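Local coordinates for TSSL (Francisella novicida, PDB 4ACK), which probably serves as a DotU-family component of the type VI secretion system, a protein-transport machinery linked to virulence, at residues K59-A67 / G99-I110. Sequence-based numbering, arbitrary orientation.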
loop_
_atom_site.group_PDB
_atom_site.type_symbol
_atom_site.label_atom_id
_atom_site.label_comp_id
_atom_site.label_asym_id
_atom_site.label_seq_id
_atom_site.Cartn_x
_atom_site.Cartn_y
_atom_site.Cartn_z
ATOM N N LYS A 59 -1.461 4.350 10.603
ATOM C CA LYS A 59 -0.223 4.041 9.848
ATOM C C LYS A 59 -0.140 2.596 9.350
ATOM O O LYS A 59 0.276 2.356 8.224
ATOM C CB LYS A 59 1.027 4.413 10.651
ATOM C CG LYS A 59 2.368 3.882 10.032
ATOM C CD LYS A 59 3.570 4.435 10.840
ATOM C CE LYS A 59 3.742 3.535 12.122
ATOM N NZ LYS A 59 5.015 3.791 12.741
ATOM N N TYR A 60 -0.540 1.622 10.150
ATOM C CA TYR A 60 -0.441 0.271 9.686
ATOM C C TYR A 60 -1.335 -0.023 8.472
ATOM O O TYR A 60 -1.165 -1.018 7.762
ATOM C CB TYR A 60 -0.771 -0.700 10.802
ATOM C CG TYR A 60 0.332 -0.900 11.831
ATOM C CD1 TYR A 60 1.506 -0.105 11.828
ATOM C CD2 TYR A 60 0.169 -1.842 12.835
ATOM C CE1 TYR A 60 2.497 -0.307 12.748
ATOM C CE2 TYR A 60 1.162 -2.058 13.786
ATOM C CZ TYR A 60 2.313 -1.300 13.733
ATOM O OH TYR A 60 3.275 -1.567 14.675
ATOM N N ILE A 61 -2.358 0.792 8.281
ATOM C CA ILE A 61 -3.303 0.540 7.227
ATOM C C ILE A 61 -2.835 1.376 6.036
ATOM O O ILE A 61 -2.784 0.859 4.963
ATOM C CB ILE A 61 -4.717 0.994 7.657
ATOM C CG1 ILE A 61 -5.269 0.037 8.692
ATOM C CG2 ILE A 61 -5.689 1.136 6.428
ATOM C CD1 ILE A 61 -6.362 0.737 9.547
ATOM N N VAL A 62 -2.463 2.641 6.246
ATOM C CA VAL A 62 -2.148 3.513 5.134
ATOM C C VAL A 62 -0.667 3.363 4.613
ATOM O O VAL A 62 -0.415 3.513 3.438
ATOM C CB VAL A 62 -2.414 4.982 5.522
ATOM C CG1 VAL A 62 -1.912 6.043 4.433
ATOM C CG2 VAL A 62 -3.926 5.146 5.854
ATOM N N PHE A 63 0.301 3.124 5.497
ATOM C CA PHE A 63 1.686 2.989 4.968
ATOM C C PHE A 63 1.833 1.870 3.885
ATOM O O PHE A 63 2.463 2.092 2.872
ATOM C CB PHE A 63 2.672 2.746 6.089
ATOM C CG PHE A 63 4.081 2.643 5.602
ATOM C CD1 PHE A 63 4.583 1.418 5.128
ATOM C CD2 PHE A 63 4.874 3.783 5.544
ATOM C CE1 PHE A 63 5.913 1.337 4.655
ATOM C CE2 PHE A 63 6.220 3.714 5.054
ATOM C CZ PHE A 63 6.715 2.505 4.617
ATOM N N PRO A 64 1.304 0.665 4.127
ATOM C CA PRO A 64 1.487 -0.363 3.146
ATOM C C PRO A 64 0.835 -0.034 1.808
ATOM O O PRO A 64 1.280 -0.542 0.786
ATOM C CB PRO A 64 0.776 -1.583 3.760
ATOM C CG PRO A 64 0.882 -1.331 5.277
ATOM C CD PRO A 64 0.705 0.156 5.371
ATOM N N LEU A 65 -0.268 0.729 1.816
ATOM C CA LEU A 65 -0.926 1.083 0.574
ATOM C C LEU A 65 -0.049 2.025 -0.165
ATOM O O LEU A 65 0.101 1.896 -1.375
ATOM C CB LEU A 65 -2.320 1.713 0.830
ATOM C CG LEU A 65 -3.021 2.253 -0.404
ATOM C CD1 LEU A 65 -3.326 1.017 -1.269
ATOM C CD2 LEU A 65 -4.311 2.987 0.054
ATOM N N LEU A 66 0.551 2.980 0.526
ATOM C CA LEU A 66 1.525 3.872 -0.119
ATOM C C LEU A 66 2.765 3.175 -0.681
ATOM O O LEU A 66 3.315 3.590 -1.741
ATOM C CB LEU A 66 2.045 4.911 0.849
ATOM C CG LEU A 66 1.021 5.753 1.607
ATOM C CD1 LEU A 66 1.733 6.823 2.436
ATOM C CD2 LEU A 66 -0.008 6.380 0.694
ATOM N N ALA A 67 3.278 2.212 0.077
ATOM C CA ALA A 67 4.407 1.415 -0.353
ATOM C C ALA A 67 4.047 0.567 -1.590
ATOM O O ALA A 67 4.887 0.373 -2.482
ATOM C CB ALA A 67 4.848 0.500 0.772
ATOM N N GLY A 99 9.855 0.959 2.692
ATOM C CA GLY A 99 8.605 0.178 2.575
ATOM C C GLY A 99 8.660 -1.280 2.178
ATOM O O GLY A 99 7.897 -2.088 2.681
ATOM N N GLY A 100 9.578 -1.661 1.286
ATOM C CA GLY A 100 9.722 -3.078 0.939
ATOM C C GLY A 100 10.054 -4.028 2.120
ATOM O O GLY A 100 9.706 -5.251 2.124
ATOM N N GLU A 101 10.739 -3.478 3.102
ATOM C CA GLU A 101 10.926 -4.129 4.436
ATOM C C GLU A 101 9.853 -3.790 5.479
ATOM O O GLU A 101 9.372 -4.664 6.171
ATOM C CB GLU A 101 12.310 -3.713 5.017
ATOM C CG GLU A 101 13.392 -4.452 4.189
ATOM C CD GLU A 101 14.837 -4.158 4.542
ATOM O OE1 GLU A 101 15.107 -3.186 5.295
ATOM O OE2 GLU A 101 15.696 -4.940 4.029
ATOM N N TYR A 102 9.529 -2.516 5.623
ATOM C CA TYR A 102 8.701 -2.092 6.741
ATOM C C TYR A 102 7.253 -2.675 6.660
ATOM O O TYR A 102 6.624 -3.035 7.678
ATOM C CB TYR A 102 8.737 -0.555 6.885
ATOM C CG TYR A 102 8.049 -0.085 8.156
ATOM C CD1 TYR A 102 8.350 -0.654 9.389
ATOM C CD2 TYR A 102 7.034 0.894 8.107
ATOM C CE1 TYR A 102 7.674 -0.201 10.573
ATOM C CE2 TYR A 102 6.373 1.325 9.233
ATOM C CZ TYR A 102 6.692 0.776 10.468
ATOM O OH TYR A 102 6.030 1.241 11.591
ATOM N N VAL A 103 6.743 -2.861 5.449
ATOM C CA VAL A 103 5.421 -3.557 5.313
ATOM C C VAL A 103 5.456 -4.917 5.983
ATOM O O VAL A 103 4.468 -5.347 6.595
ATOM C CB VAL A 103 5.021 -3.693 3.826
ATOM C CG1 VAL A 103 3.918 -4.757 3.593
ATOM C CG2 VAL A 103 4.736 -2.336 3.216
ATOM N N PHE A 104 6.556 -5.660 5.845
ATOM C CA PHE A 104 6.572 -6.993 6.482
ATOM C C PHE A 104 6.854 -6.909 7.967
ATOM O O PHE A 104 6.388 -7.757 8.753
ATOM C CB PHE A 104 7.493 -7.991 5.751
ATOM C CG PHE A 104 7.061 -8.211 4.330
ATOM C CD1 PHE A 104 6.024 -9.081 4.041
ATOM C CD2 PHE A 104 7.659 -7.480 3.291
ATOM C CE1 PHE A 104 5.573 -9.267 2.717
ATOM C CE2 PHE A 104 7.254 -7.655 1.994
ATOM C CZ PHE A 104 6.196 -8.566 1.695
ATOM N N GLU A 105 7.481 -5.818 8.367
ATOM C CA GLU A 105 7.512 -5.508 9.792
ATOM C C GLU A 105 6.110 -5.216 10.354
ATOM O O GLU A 105 5.728 -5.767 11.386
ATOM C CB GLU A 105 8.414 -4.328 10.119
ATOM C CG GLU A 105 8.671 -4.288 11.639
ATOM C CD GLU A 105 9.542 -3.101 12.034
ATOM O OE1 GLU A 105 10.444 -2.776 11.264
ATOM O OE2 GLU A 105 9.310 -2.492 13.090
ATOM N N ILE A 106 5.341 -4.356 9.685
ATOM C CA ILE A 106 3.898 -4.187 10.029
ATOM C C ILE A 106 3.155 -5.509 10.095
ATOM O O ILE A 106 2.412 -5.792 11.088
ATOM C CB ILE A 106 3.214 -3.255 9.030
ATOM C CG1 ILE A 106 3.809 -1.870 9.272
ATOM C CG2 ILE A 106 1.631 -3.321 9.171
ATOM C CD1 ILE A 106 3.458 -0.801 8.198
ATOM N N THR A 107 3.370 -6.338 9.082
ATOM C CA THR A 107 2.674 -7.600 8.979
ATOM C C THR A 107 3.042 -8.519 10.170
ATOM O O THR A 107 2.142 -9.121 10.763
ATOM C CB THR A 107 2.960 -8.283 7.638
ATOM O OG1 THR A 107 2.603 -7.369 6.550
ATOM C CG2 THR A 107 2.198 -9.608 7.504
ATOM N N ASP A 108 4.353 -8.607 10.517
ATOM C CA ASP A 108 4.782 -9.278 11.748
ATOM C C ASP A 108 3.989 -8.780 12.962
ATOM O O ASP A 108 3.529 -9.558 13.739
ATOM C CB ASP A 108 6.289 -9.050 12.049
ATOM C CG ASP A 108 7.195 -9.732 11.031
ATOM O OD1 ASP A 108 6.804 -10.743 10.426
ATOM O OD2 ASP A 108 8.292 -9.201 10.795
ATOM N N ASN A 109 3.890 -7.480 13.128
ATOM C CA ASN A 109 3.207 -6.944 14.270
ATOM C C ASN A 109 1.732 -7.334 14.329
ATOM O O ASN A 109 1.299 -7.928 15.333
ATOM C CB ASN A 109 3.377 -5.464 14.324
ATOM C CG ASN A 109 4.845 -5.054 14.594
ATOM O OD1 ASN A 109 5.688 -5.904 14.883
ATOM N ND2 ASN A 109 5.135 -3.751 14.512
ATOM N N ILE A 110 0.983 -7.104 13.246
ATOM C CA ILE A 110 -0.458 -7.442 13.267
ATOM C C ILE A 110 -0.666 -8.920 13.351
ATOM O O ILE A 110 -1.701 -9.370 13.815
ATOM C CB ILE A 110 -1.229 -6.854 12.094
ATOM C CG1 ILE A 110 -0.961 -7.577 10.761
ATOM C CG2 ILE A 110 -0.960 -5.375 12.032
ATOM C CD1 ILE A 110 -1.805 -6.916 9.561
#
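Y60 and F63 on one helix and Y102 and I106 on the other carry this contact between two roughly antiparallel helices; the axes of 59-67 and 99-110 approach to 9.6 Å at 148°. The ring of Y60 reaches across the interface and sits as a knob among Y102, I106, N109 and I110. I106 CG2 lies over one face of this ring, a CH-pi contact with CG2 4.3 Å from the centroid. That methyl is placed there by the torsion of I106, with CG2 anti to the backbone N. I110 CG2 packs on Y60 CD2 at 3.8 Å. At the far end of the ring, N109 ND2 donates to Y60 OH at 2.9 Å, with an N-H...O angle of 152°. The amide plane of N109 is turned 42° from the ring. Y102 presents its hydroxyl to the edge of the same ring. K59, bent at chi3, crosses Y102 at about a right angle and donates from NZ to Y102 OH at 3.0 Å. The two bonds tie both tyrosine hydroxyls across the helix pair.

F63 is the second knob, set among G99, Y102, V103 and I106. Y102 turns its edge to one face of F63 in a T-shaped pair, with Y102 CD2 3.7 Å from F63 CE1. G99 CA meets the rim of the F63 ring. P64 fits against V103 CG2 and I106 CD1. A67 CB touches V103 CG2 at 3.7 Å, where the helices come close beside G99.

The contact is mostly buried within this all-helical domain. R96 makes a cation-pi contact with Y102. On helix 55-79, I61 and L65 point away from this contact and pack on helix 4-20. T107 and I110 face helix 143-153, and helix 118-129 touches both I61 and T107.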